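Local structure of DraIII (Deinococcus radiophilus, 4L0K) at residues F18-Q23 with C32-F37; P75-I80 with A110-C115; A119-W124 with E192-A197; T155-C160 with R199-A204. The protein probably cleaves double-stranded DNA as a type II restriction endonuclease, with the beta-beta-alpha core of the His-Me finger clan. All blocks are in the same frame, centred on the assembly; numbering follows the deposited sequence.

Contact 1: F18-Q23 with C32-F37; sequences FPHKCQ and CLEFPF
His20 and Glu34 meet with their flat groups almost perpendicular, the imidazole and carboxylate planes standing 89° apart. ND1 of His20 donates to OE2 of Glu34 at 2.9 Å, and the oxygen lies in the ring plane, at the ring edge, with the bond only slightly bent. The carboxylate is used less squarely, because the nitrogen sits 39° above its plane. Glu34 makes this reach with an extended chain: CG is turned opposite the backbone N (chi1 -167°), which carries CG alongside Lys21 O, 3.8 Å away.

Further along, Gln23 is placed by backbone and side chain together. Its N bonds to Leu33 O at 2.8 Å, while CB rests against CD of Pro36 at 3.9 Å. The amide then bends off toward Arg120 of helix 112-126, which binds OE1.

At the far end SG of Cys22 lies 2.0 Å from SG of Cys32, a disulfide as modelled. Both sulfurs are also modelled as bonded to Cys4, and since a sulfur cannot hold two such bonds at once, the individual linkages are doubtful.

Chemically, OE2 of Glu34 is gripped twice, by His20 and by the hydroxyl of Tyr112, which restricts the carboxylate and ties the cysteine-rich N-terminal part to helix 112-126.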
loop_
_atom_site.group_PDB
_atom_site.type_symbol
_atom_site.label_atom_id
_atom_site.label_comp_id
_atom_site.label_asym_id
_atom_site.label_seq_id
_atom_site.Cartn_x
_atom_site.Cartn_y
_atom_site.Cartn_z
ATOM N N PHE A 18 17.238 -13.764 27.202
ATOM C CA PHE A 18 18.245 -13.920 26.144
ATOM C C PHE A 18 19.266 -12.773 26.139
ATOM O O PHE A 18 18.990 -11.685 26.642
ATOM C CB PHE A 18 17.569 -14.032 24.779
ATOM C CG PHE A 18 16.554 -15.133 24.685
ATOM C CD1 PHE A 18 16.948 -16.441 24.449
ATOM C CD2 PHE A 18 15.201 -14.862 24.812
ATOM C CE1 PHE A 18 16.008 -17.467 24.350
ATOM C CE2 PHE A 18 14.245 -15.885 24.712
ATOM C CZ PHE A 18 14.653 -17.188 24.478
ATOM N N PRO A 19 20.456 -13.015 25.580
ATOM C CA PRO A 19 21.475 -11.957 25.610
ATOM C C PRO A 19 21.451 -10.991 24.415
ATOM O O PRO A 19 21.237 -11.397 23.277
ATOM C CB PRO A 19 22.788 -12.753 25.588
ATOM C CG PRO A 19 22.445 -13.989 24.774
ATOM C CD PRO A 19 20.997 -14.299 25.089
ATOM N N HIS A 20 21.678 -9.712 24.686
ATOM C CA HIS A 20 22.119 -8.791 23.647
ATOM C C HIS A 20 23.638 -8.958 23.550
ATOM O O HIS A 20 24.303 -9.149 24.573
ATOM C CB HIS A 20 21.746 -7.351 24.012
ATOM C CG HIS A 20 20.271 -7.131 24.144
ATOM N ND1 HIS A 20 19.507 -6.570 23.142
ATOM C CD2 HIS A 20 19.412 -7.429 25.149
ATOM C CE1 HIS A 20 18.245 -6.518 23.529
ATOM N NE2 HIS A 20 18.160 -7.037 24.742
ATOM N N LYS A 21 24.193 -8.901 22.342
ATOM C CA LYS A 21 25.602 -9.245 22.177
ATOM C C LYS A 21 26.504 -8.071 21.809
ATOM O O LYS A 21 26.087 -7.150 21.114
ATOM C CB LYS A 21 25.768 -10.382 21.164
ATOM C CG LYS A 21 24.829 -11.569 21.382
ATOM C CD LYS A 21 25.119 -12.659 20.349
ATOM C CE LYS A 21 23.915 -13.568 20.095
ATOM N NZ LYS A 21 24.161 -14.498 18.937
ATOM N N CYS A 22 27.742 -8.123 22.296
ATOM C CA CYS A 22 28.800 -7.163 21.967
ATOM C C CYS A 22 29.056 -7.216 20.453
ATOM O O CYS A 22 29.220 -8.298 19.889
ATOM C CB CYS A 22 30.065 -7.562 22.749
ATOM S SG CYS A 22 31.513 -6.458 22.892
ATOM N N GLN A 23 29.082 -6.067 19.788
ATOM C CA GLN A 23 29.391 -6.080 18.364
ATOM C C GLN A 23 30.723 -5.383 18.057
ATOM O O GLN A 23 31.059 -5.150 16.891
ATOM C CB GLN A 23 28.224 -5.503 17.541
ATOM C CG GLN A 23 26.876 -6.208 17.788
ATOM C CD GLN A 23 26.803 -7.589 17.156
ATOM O OE1 GLN A 23 27.455 -7.852 16.149
ATOM N NE2 GLN A 23 26.009 -8.474 17.742
ATOM N N CYS A 32 31.614 -3.065 26.599
ATOM C CA CYS A 32 31.087 -3.839 25.488
ATOM C C CYS A 32 29.713 -3.280 25.016
ATOM O O CYS A 32 28.811 -3.058 25.822
ATOM C CB CYS A 32 31.103 -5.359 25.844
ATOM S SG CYS A 32 32.253 -6.440 24.792
ATOM N N LEU A 33 29.586 -3.012 23.711
ATOM C CA LEU A 33 28.402 -2.349 23.139
ATOM C C LEU A 33 27.625 -3.151 22.072
ATOM O O LEU A 33 28.201 -3.894 21.266
ATOM C CB LEU A 33 28.791 -1.006 22.522
ATOM C CG LEU A 33 29.414 0.107 23.353
ATOM C CD1 LEU A 33 30.355 0.898 22.469
ATOM C CD2 LEU A 33 28.346 1.017 23.907
ATOM N N GLU A 34 26.309 -2.962 22.052
ATOM C CA GLU A 34 25.458 -3.631 21.075
ATOM C C GLU A 34 25.494 -2.923 19.707
ATOM O O GLU A 34 25.520 -3.585 18.668
ATOM C CB GLU A 34 24.007 -3.769 21.582
ATOM C CG GLU A 34 23.171 -4.730 20.740
ATOM C CD GLU A 34 21.720 -4.840 21.178
ATOM O OE1 GLU A 34 21.213 -3.907 21.835
ATOM O OE2 GLU A 34 21.080 -5.867 20.854
ATOM N N PHE A 35 25.508 -1.588 19.708
ATOM C CA PHE A 35 25.512 -0.834 18.451
ATOM C C PHE A 35 26.649 0.187 18.332
ATOM O O PHE A 35 26.380 1.384 18.188
ATOM C CB PHE A 35 24.161 -0.125 18.240
ATOM C CG PHE A 35 22.980 -1.064 18.152
ATOM C CD1 PHE A 35 22.777 -1.847 17.019
ATOM C CD2 PHE A 35 22.070 -1.160 19.199
ATOM C CE1 PHE A 35 21.692 -2.720 16.941
ATOM C CE2 PHE A 35 20.985 -2.028 19.138
ATOM C CZ PHE A 35 20.794 -2.809 18.005
ATOM N N PRO A 36 27.919 -0.278 18.378
ATOM C CA PRO A 36 29.076 0.634 18.352
ATOM C C PRO A 36 29.154 1.465 17.067
ATOM O O PRO A 36 29.384 2.678 17.116
ATOM C CB PRO A 36 30.278 -0.316 18.452
ATOM C CG PRO A 36 29.762 -1.662 18.013
ATOM C CD PRO A 36 28.336 -1.692 18.475
ATOM N N PHE A 37 28.921 0.810 15.935
ATOM C CA PHE A 37 28.892 1.456 14.617
ATOM C C PHE A 37 27.824 2.546 14.462
ATOM O O PHE A 37 27.818 3.270 13.470
ATOM C CB PHE A 37 28.735 0.394 13.524
ATOM C CG PHE A 37 27.556 -0.518 13.734
ATOM C CD1 PHE A 37 27.636 -1.594 14.610
ATOM C CD2 PHE A 37 26.360 -0.295 13.062
ATOM C CE1 PHE A 37 26.552 -2.426 14.815
ATOM C CE2 PHE A 37 25.273 -1.128 13.269
ATOM C CZ PHE A 37 25.373 -2.194 14.138
#

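Contact 2: P75-I80 with A110-C115; sequences PRYVAI and ADYDSC
The aromatic pair Tyr77 and Tyr112 dominates the side-chain part of this contact. The two side chains run side by side in the same direction, yet their rings are inclined at 61°, with centroids 4.9 Å apart. This is an edge-to-face arrangement in which Tyr112 supplies the edge: its CD1 stands over the centre of the Tyr77 ring and comes within 3.6 Å of CE2 of Tyr77. The opposite face of Tyr77 is covered near its rim by CB of Pro75, so the ring is sandwiched. A chi1 of 49° puts CG between the backbone N and the carbonyl carbon, which brings the ring between Pro75 and Tyr112.

Sulfur and aliphatic contacts fill in beside the rings. SG of Cys115 approaches the rim of Tyr77, 3.9 Å from CD2, and lies 3.8 Å from CB of Arg76. On the outer margin CD1 of Ile80 touches the backbone of Ala110.

Polar links are few. Ala110 N donates to Arg76 O at 3.2 Å. Tyr77 CA makes a C-H contact with Ala110 O at 3.1 Å. Within 110-115, Asp111 is the N-cap of the helix, accepting from Ser114 N through OD2 at 3.1 Å and from Ser114 OG through OD1.

The contact thus sets the loop between helices 46-57 and 83-89 against the start of helix 112-126. His20 of strand 20-21 touches both tyrosines, and His189 borders Arg76 and Ala110.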
loop_
_atom_site.group_PDB
_atom_site.type_symbol
_atom_site.label_atom_id
_atom_site.label_comp_id
_atom_site.label_asym_id
_atom_site.label_seq_id
_atom_site.Cartn_x
_atom_site.Cartn_y
_atom_site.Cartn_z
ATOM N N PRO A 75 10.261 -7.123 19.129
ATOM C CA PRO A 75 11.468 -7.446 18.349
ATOM C C PRO A 75 11.250 -8.626 17.387
ATOM O O PRO A 75 10.499 -9.554 17.702
ATOM C CB PRO A 75 12.499 -7.836 19.423
ATOM C CG PRO A 75 11.989 -7.218 20.697
ATOM C CD PRO A 75 10.483 -7.287 20.575
ATOM N N ARG A 76 11.905 -8.587 16.230
ATOM C CA ARG A 76 11.780 -9.661 15.246
ATOM C C ARG A 76 12.372 -10.966 15.779
ATOM O O ARG A 76 11.966 -12.046 15.373
ATOM C CB ARG A 76 12.474 -9.270 13.934
ATOM C CG ARG A 76 11.824 -8.099 13.191
ATOM C CD ARG A 76 12.739 -7.604 12.081
ATOM N NE ARG A 76 12.057 -6.792 11.071
ATOM C CZ ARG A 76 11.569 -7.267 9.926
ATOM N NH1 ARG A 76 11.670 -8.556 9.633
ATOM N NH2 ARG A 76 10.983 -6.448 9.070
ATOM N N TYR A 77 13.341 -10.856 16.678
ATOM C CA TYR A 77 13.944 -12.040 17.289
ATOM C C TYR A 77 13.168 -12.522 18.518
ATOM O O TYR A 77 13.604 -13.429 19.221
ATOM C CB TYR A 77 15.430 -11.825 17.600
ATOM C CG TYR A 77 15.755 -10.541 18.336
ATOM C CD1 TYR A 77 15.503 -10.411 19.703
ATOM C CD2 TYR A 77 16.345 -9.468 17.670
ATOM C CE1 TYR A 77 15.822 -9.236 20.386
ATOM C CE2 TYR A 77 16.667 -8.294 18.337
ATOM C CZ TYR A 77 16.406 -8.180 19.699
ATOM O OH TYR A 77 16.722 -7.011 20.365
ATOM N N VAL A 78 12.012 -11.906 18.751
ATOM C CA VAL A 78 11.025 -12.406 19.696
ATOM C C VAL A 78 9.855 -12.988 18.891
ATOM O O VAL A 78 9.247 -13.991 19.280
ATOM C CB VAL A 78 10.519 -11.278 20.645
ATOM C CG1 VAL A 78 9.146 -11.627 21.233
ATOM C CG2 VAL A 78 11.536 -10.994 21.752
ATOM N N ALA A 79 9.569 -12.366 17.748
ATOM C CA ALA A 79 8.491 -12.808 16.857
ATOM C C ALA A 79 8.806 -14.144 16.176
ATOM O O ALA A 79 7.941 -14.732 15.535
ATOM C CB ALA A 79 8.201 -11.747 15.812
ATOM N N ILE A 80 10.044 -14.610 16.332
ATOM C CA ILE A 80 10.475 -15.908 15.817
ATOM C C ILE A 80 10.309 -17.039 16.845
ATOM O O ILE A 80 10.298 -18.213 16.484
ATOM C CB ILE A 80 11.953 -15.844 15.359
ATOM C CG1 ILE A 80 12.257 -16.905 14.297
ATOM C CG2 ILE A 80 12.898 -15.926 16.558
ATOM C CD1 ILE A 80 13.671 -16.831 13.753
ATOM N N ALA A 110 12.814 -12.903 12.462
ATOM C CA ALA A 110 14.208 -12.997 12.035
ATOM C C ALA A 110 15.044 -13.268 13.275
ATOM O O ALA A 110 14.707 -12.790 14.353
ATOM C CB ALA A 110 14.658 -11.701 11.382
ATOM N N ASP A 111 16.128 -14.026 13.129
ATOM C CA ASP A 111 17.014 -14.298 14.264
ATOM C C ASP A 111 17.767 -13.029 14.682
ATOM O O ASP A 111 17.777 -12.040 13.949
ATOM C CB ASP A 111 17.980 -15.460 13.967
ATOM C CG ASP A 111 18.936 -15.146 12.838
ATOM O OD1 ASP A 111 18.566 -15.377 11.661
ATOM O OD2 ASP A 111 20.054 -14.662 13.119
ATOM N N TYR A 112 18.388 -13.070 15.858
ATOM C CA TYR A 112 19.033 -11.907 16.459
ATOM C C TYR A 112 20.206 -11.396 15.617
ATOM O O TYR A 112 20.325 -10.182 15.336
ATOM C CB TYR A 112 19.495 -12.219 17.900
ATOM C CG TYR A 112 20.259 -11.075 18.525
ATOM C CD1 TYR A 112 19.602 -10.078 19.242
ATOM C CD2 TYR A 112 21.635 -10.975 18.375
ATOM C CE1 TYR A 112 20.306 -9.006 19.789
ATOM C CE2 TYR A 112 22.343 -9.918 18.918
ATOM C CZ TYR A 112 21.677 -8.942 19.621
ATOM O OH TYR A 112 22.405 -7.900 20.150
ATOM N N ASP A 113 21.077 -12.328 15.229
ATOM C CA ASP A 113 22.267 -11.990 14.452
ATOM C C ASP A 113 21.902 -11.293 13.138
ATOM O O ASP A 113 22.572 -10.354 12.736
ATOM C CB ASP A 113 23.106 -13.235 14.154
ATOM C CG ASP A 113 23.738 -13.856 15.412
ATOM O OD1 ASP A 113 24.259 -14.982 15.281
ATOM O OD2 ASP A 113 23.717 -13.244 16.514
ATOM N N SER A 114 20.842 -11.766 12.482
ATOM C CA SER A 114 20.373 -11.188 11.218
ATOM C C SER A 114 19.927 -9.743 11.409
ATOM O O SER A 114 20.286 -8.870 10.609
ATOM C CB SER A 114 19.207 -11.995 10.648
ATOM O OG SER A 114 19.611 -13.311 10.325
ATOM N N CYS A 115 19.144 -9.506 12.466
ATOM C CA CYS A 115 18.704 -8.158 12.806
ATOM C C CYS A 115 19.891 -7.222 12.997
ATOM O O CYS A 115 19.899 -6.101 12.466
ATOM C CB CYS A 115 17.805 -8.169 14.040
ATOM S SG CYS A 115 16.267 -9.080 13.755
#

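Contact 3: A119-W124 with E192-A197; sequences ARKLTW and ENVGFA
Leu122 packs against Phe196 where helix 112-126 lies on the second strand of the beta-hairpin, 179-183 with 194-198, that continues into helix 199-205 as the beta-beta-alpha unit of the His-Me finger clan. The axes of helix segment 119-124 and strand segment 194-197 approach to 8.1 Å and cross at -45°.

The tight part is apolar. CG of Leu122 comes to 3.6 Å from CE1 of Phe196, and CD1 hangs off-centre over the ring as a CH-pi contact, 4.3 Å from its centroid. The same methyl is 4.0 Å from CG2 of Val194, so it bridges two side chains of the strand past Gly195 between them. Leu122 does this in an unusual shape, with chi1 at -102° and chi2 nearly eclipsed. Ile52 of helix 46-57 and Thr181 of strand 179-183 also touch it.

Toward Glu192, an exposed residue, the fit relaxes. Lys121 and Val194 lie alongside each other, running opposite ways, and NZ of Lys121 stays 6.5 Å from OE2 of Glu192, so the opposite charges do not pair. NZ instead bonds to Ala191 O and to Val194 O, the latter at 3.1 Å and nearly in line with that carbonyl.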
loop_
_atom_site.group_PDB
_atom_site.type_symbol
_atom_site.label_atom_id
_atom_site.label_comp_id
_atom_site.label_asym_id
_atom_site.label_seq_id
_atom_site.Cartn_x
_atom_site.Cartn_y
_atom_site.Cartn_z
ATOM N N ALA A 119 21.000 -3.949 10.680
ATOM C CA ALA A 119 21.428 -2.673 11.270
ATOM C C ALA A 119 22.792 -2.196 10.716
ATOM O O ALA A 119 22.977 -1.004 10.387
ATOM C CB ALA A 119 21.468 -2.767 12.793
ATOM N N ARG A 120 23.737 -3.128 10.601
ATOM C CA ARG A 120 25.070 -2.749 10.118
ATOM C C ARG A 120 25.025 -2.284 8.651
ATOM O O ARG A 120 25.645 -1.284 8.273
ATOM C CB ARG A 120 26.059 -3.905 10.282
ATOM C CG ARG A 120 27.007 -3.784 11.471
ATOM C CD ARG A 120 28.021 -4.935 11.469
ATOM N NE ARG A 120 27.351 -6.230 11.551
ATOM C CZ ARG A 120 27.316 -6.985 12.645
ATOM N NH1 ARG A 120 27.929 -6.584 13.757
ATOM N NH2 ARG A 120 26.674 -8.143 12.628
ATOM N N LYS A 121 24.258 -3.009 7.845
ATOM C CA LYS A 121 24.152 -2.730 6.420
ATOM C C LYS A 121 23.571 -1.354 6.200
ATOM O O LYS A 121 24.087 -0.567 5.423
ATOM C CB LYS A 121 23.258 -3.764 5.746
ATOM C CG LYS A 121 22.995 -3.466 4.282
ATOM C CD LYS A 121 24.276 -3.509 3.447
ATOM C CE LYS A 121 23.972 -3.218 1.988
ATOM N NZ LYS A 121 22.984 -4.187 1.420
ATOM N N LEU A 122 22.485 -1.086 6.909
ATOM C CA LEU A 122 21.758 0.161 6.798
ATOM C C LEU A 122 22.600 1.353 7.257
ATOM O O LEU A 122 22.497 2.443 6.680
ATOM C CB LEU A 122 20.472 0.057 7.620
ATOM C CG LEU A 122 19.158 -0.184 6.885
ATOM C CD1 LEU A 122 19.351 -0.703 5.466
ATOM C CD2 LEU A 122 18.265 -1.105 7.680
ATOM N N THR A 123 23.425 1.157 8.290
ATOM C CA THR A 123 24.366 2.215 8.688
ATOM C C THR A 123 25.403 2.487 7.587
ATOM O O THR A 123 25.786 3.650 7.298
ATOM C CB THR A 123 25.117 1.851 9.992
ATOM O OG1 THR A 123 24.175 1.420 10.980
ATOM C CG2 THR A 123 25.891 3.055 10.511
ATOM N N TRP A 124 25.871 1.401 6.988
ATOM C CA TRP A 124 26.838 1.500 5.901
ATOM C C TRP A 124 26.240 2.274 4.708
ATOM O O TRP A 124 26.900 3.144 4.125
ATOM C CB TRP A 124 27.299 0.097 5.498
ATOM C CG TRP A 124 28.290 0.034 4.358
ATOM C CD1 TRP A 124 29.643 0.245 4.427
ATOM C CD2 TRP A 124 28.006 -0.309 2.990
ATOM N NE1 TRP A 124 30.211 0.072 3.191
ATOM C CE2 TRP A 124 29.237 -0.268 2.291
ATOM C CE3 TRP A 124 26.833 -0.632 2.290
ATOM C CZ2 TRP A 124 29.327 -0.529 0.911
ATOM C CZ3 TRP A 124 26.921 -0.907 0.918
ATOM C CH2 TRP A 124 28.167 -0.854 0.246
ATOM N N GLU A 192 22.284 -8.560 2.987
ATOM C CA GLU A 192 22.404 -8.540 1.544
ATOM C C GLU A 192 21.106 -8.048 0.927
ATOM O O GLU A 192 21.113 -7.342 -0.074
ATOM C CB GLU A 192 22.752 -9.941 1.014
ATOM C CG GLU A 192 23.055 -10.003 -0.489
ATOM C CD GLU A 192 21.800 -10.016 -1.357
ATOM O OE1 GLU A 192 20.843 -10.744 -1.009
ATOM O OE2 GLU A 192 21.764 -9.287 -2.377
ATOM N N ASN A 193 20.001 -8.421 1.553
ATOM C CA ASN A 193 18.684 -8.179 1.000
ATOM C C ASN A 193 18.120 -6.790 1.292
ATOM O O ASN A 193 17.080 -6.429 0.743
ATOM C CB ASN A 193 17.710 -9.249 1.503
ATOM C CG ASN A 193 16.425 -9.297 0.693
ATOM O OD1 ASN A 193 16.457 -9.293 -0.537
ATOM N ND2 ASN A 193 15.285 -9.311 1.384
ATOM N N VAL A 194 18.774 -6.002 2.149
ATOM C CA VAL A 194 18.140 -4.740 2.562
ATOM C C VAL A 194 18.772 -3.480 2.004
ATOM O O VAL A 194 19.944 -3.473 1.626
ATOM C CB VAL A 194 17.996 -4.594 4.095
ATOM C CG1 VAL A 194 17.010 -5.625 4.623
ATOM C CG2 VAL A 194 19.373 -4.686 4.792
ATOM N N GLY A 195 17.975 -2.415 1.961
ATOM C CA GLY A 195 18.501 -1.115 1.590
ATOM C C GLY A 195 17.510 -0.014 1.885
ATOM O O GLY A 195 16.645 -0.186 2.720
ATOM N N PHE A 196 17.617 1.110 1.190
ATOM C CA PHE A 196 16.631 2.172 1.341
ATOM C C PHE A 196 15.817 2.361 0.059
ATOM O O PHE A 196 16.306 2.091 -1.063
ATOM C CB PHE A 196 17.310 3.485 1.747
ATOM C CG PHE A 196 18.024 3.422 3.082
ATOM C CD1 PHE A 196 17.369 2.992 4.216
ATOM C CD2 PHE A 196 19.347 3.804 3.186
ATOM C CE1 PHE A 196 18.019 2.932 5.434
ATOM C CE2 PHE A 196 20.022 3.753 4.408
ATOM C CZ PHE A 196 19.347 3.305 5.534
ATOM N N ALA A 197 14.572 2.808 0.231
ATOM C CA ALA A 197 13.679 3.083 -0.904
ATOM C C ALA A 197 12.753 4.251 -0.597
ATOM O O ALA A 197 12.340 4.429 0.551
ATOM C CB ALA A 197 12.856 1.861 -1.236
#

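Contact 4: T155-C160 with R199-A204; sequences TNCEIC and RFCNVA
Cys201, near the start of helix 199-205, meets three residues of the 157-160 turn. Its SG is 2.1 Å from SG of Cys160, modelled as a disulfide with chi3 of 122°, and 3.5 Å from SG of Cys157. Cys157 and Cys160 are likewise modelled as bonded, SG to SG at 2.0 Å. Beside this sulfur cluster, CB of Ile159 packs on CB of Cys201 at 3.6 Å. The branch of Ile159 that carries CD1 ends against the Cys201 carbonyl, 3.8 Å from its O.

Several parts of the fold hold these groups. Glu158 bonds through its backbone to Phe196 of strand 194-198, Ala197 and His198 flank the sulfurs, and Leu210 and Phe213 of helix 210-226 back Ile159. Asn202 is tied to Glu180. In the second subunit, Trp216 touches Cys201 and Arg223 bonds to Cys160 O, so the contact borders the dimer interface.

Cys160 cannot be disulfide-bonded to both partners, and its nearly eclipsed chi1 of -13° adds to the doubt. Three sulfurs converge here, but at most one of the two bonds modelled to Cys160 can exist at a time, which leaves the linkage between the turn and the helix unsettled.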
loop_
_atom_site.group_PDB
_atom_site.type_symbol
_atom_site.label_atom_id
_atom_site.label_comp_id
_atom_site.label_asym_id
_atom_site.label_seq_id
_atom_site.Cartn_x
_atom_site.Cartn_y
_atom_site.Cartn_z
ATOM N N THR A 155 24.529 5.736 -2.447
ATOM C CA THR A 155 23.305 5.140 -1.925
ATOM C C THR A 155 22.080 5.565 -2.725
ATOM O O THR A 155 21.728 6.745 -2.745
ATOM C CB THR A 155 23.125 5.436 -0.425
ATOM O OG1 THR A 155 24.144 4.735 0.296
ATOM C CG2 THR A 155 21.756 4.941 0.075
ATOM N N ASN A 156 21.453 4.595 -3.403
ATOM C CA ASN A 156 20.239 4.857 -4.190
ATOM C C ASN A 156 18.983 4.121 -3.674
ATOM O O ASN A 156 19.094 3.098 -2.989
ATOM C CB ASN A 156 20.445 4.453 -5.657
ATOM C CG ASN A 156 21.667 5.076 -6.270
ATOM O OD1 ASN A 156 22.008 6.215 -5.972
ATOM N ND2 ASN A 156 22.347 4.323 -7.140
ATOM N N CYS A 157 17.802 4.628 -4.032
ATOM C CA CYS A 157 16.567 3.851 -3.926
ATOM C C CYS A 157 16.812 2.483 -4.558
ATOM O O CYS A 157 17.293 2.403 -5.687
ATOM C CB CYS A 157 15.410 4.582 -4.637
ATOM S SG CYS A 157 13.719 3.791 -4.573
ATOM N N GLU A 158 16.504 1.408 -3.829
ATOM C CA GLU A 158 16.707 0.047 -4.341
ATOM C C GLU A 158 15.792 -0.276 -5.513
ATOM O O GLU A 158 16.141 -1.123 -6.338
ATOM C CB GLU A 158 16.517 -1.010 -3.245
ATOM C CG GLU A 158 17.514 -0.908 -2.133
ATOM C CD GLU A 158 18.915 -1.301 -2.567
ATOM O OE1 GLU A 158 19.039 -2.075 -3.543
ATOM O OE2 GLU A 158 19.882 -0.841 -1.921
ATOM N N ILE A 159 14.618 0.371 -5.541
ATOM C CA ILE A 159 13.673 0.281 -6.656
ATOM C C ILE A 159 13.876 1.367 -7.747
ATOM O O ILE A 159 14.225 0.990 -8.848
ATOM C CB ILE A 159 12.205 0.318 -6.170
ATOM C CG1 ILE A 159 11.925 -0.840 -5.213
ATOM C CG2 ILE A 159 11.257 0.296 -7.357
ATOM C CD1 ILE A 159 11.798 -0.424 -3.776
ATOM N N CYS A 160 13.632 2.659 -7.420
ATOM C CA CYS A 160 13.834 3.884 -8.279
ATOM C C CYS A 160 15.241 3.834 -9.009
ATOM O O CYS A 160 15.368 4.150 -10.183
ATOM C CB CYS A 160 13.557 5.284 -7.480
ATOM S SG CYS A 160 12.605 5.136 -5.639
ATOM N N ARG A 199 9.269 5.910 -0.240
ATOM C CA ARG A 199 7.973 5.394 0.184
ATOM C C ARG A 199 7.181 4.900 -1.022
ATOM O O ARG A 199 6.756 3.742 -1.060
ATOM C CB ARG A 199 7.203 6.490 0.906
ATOM C CG ARG A 199 5.722 6.233 1.029
ATOM C CD ARG A 199 5.380 5.567 2.331
ATOM N NE ARG A 199 3.992 5.110 2.325
ATOM C CZ ARG A 199 3.513 4.135 3.093
ATOM N NH1 ARG A 199 2.233 3.800 3.001
ATOM N NH2 ARG A 199 4.308 3.492 3.946
ATOM N N PHE A 200 7.030 5.756 -2.027
ATOM C CA PHE A 200 6.278 5.369 -3.216
ATOM C C PHE A 200 6.781 4.053 -3.817
ATOM O O PHE A 200 5.990 3.142 -4.095
ATOM C CB PHE A 200 6.283 6.462 -4.304
ATOM C CG PHE A 200 5.513 6.058 -5.533
ATOM C CD1 PHE A 200 4.137 6.298 -5.619
ATOM C CD2 PHE A 200 6.140 5.375 -6.567
ATOM C CE1 PHE A 200 3.404 5.883 -6.736
ATOM C CE2 PHE A 200 5.416 4.957 -7.691
ATOM C CZ PHE A 200 4.043 5.207 -7.769
ATOM N N CYS A 201 8.089 3.977 -4.031
ATOM C CA CYS A 201 8.688 2.840 -4.728
ATOM C C CYS A 201 8.517 1.575 -3.885
ATOM O O CYS A 201 8.207 0.489 -4.391
ATOM C CB CYS A 201 10.182 3.102 -5.011
ATOM S SG CYS A 201 10.595 4.664 -5.906
ATOM N N ASN A 202 8.710 1.744 -2.582
ATOM C CA ASN A 202 8.535 0.662 -1.633
ATOM C C ASN A 202 7.103 0.116 -1.600
ATOM O O ASN A 202 6.918 -1.097 -1.611
ATOM C CB ASN A 202 8.968 1.092 -0.233
ATOM C CG ASN A 202 9.334 -0.082 0.638
ATOM O OD1 ASN A 202 9.802 -1.100 0.146
ATOM N ND2 ASN A 202 9.123 0.055 1.935
ATOM N N VAL A 203 6.086 0.975 -1.575
ATOM C CA VAL A 203 4.731 0.411 -1.640
ATOM C C VAL A 203 4.377 -0.153 -3.032
ATOM O O VAL A 203 3.690 -1.157 -3.110
ATOM C CB VAL A 203 3.604 1.294 -1.020
ATOM C CG1 VAL A 203 4.151 2.304 -0.002
ATOM C CG2 VAL A 203 2.776 1.947 -2.071
ATOM N N ALA A 204 4.909 0.430 -4.113
ATOM C CA ALA A 204 4.651 -0.121 -5.448
ATOM C C ALA A 204 5.161 -1.558 -5.573
ATOM O O ALA A 204 4.487 -2.421 -6.136
ATOM C CB ALA A 204 5.269 0.768 -6.564
#

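Contact 1 closes along the chain before contact 2 opens, and contact 2 before contacts 3 and 4. Helix 112-126 links the first three: contact 2 uses its first turn and contact 3 a later part, their centres about 16 Å apart, while in contact 1 Lys21 pairs with Asp113 and Phe37 packs on Thr123. Contacts 3 and 4, about 13 Å between centres, alternate because 155-160 falls between 119-124 and 192-197, and 199-204 follows. Strand 194-198 runs into helix 199-205, and Ala197 packs on Ile159. Contacts 1 and 4, about 30 Å between centres, hold separate cysteine clusters. Helix 112-126 connects the N-terminal part to the beta-beta-alpha unit, and only contact 4 touches the second subunit.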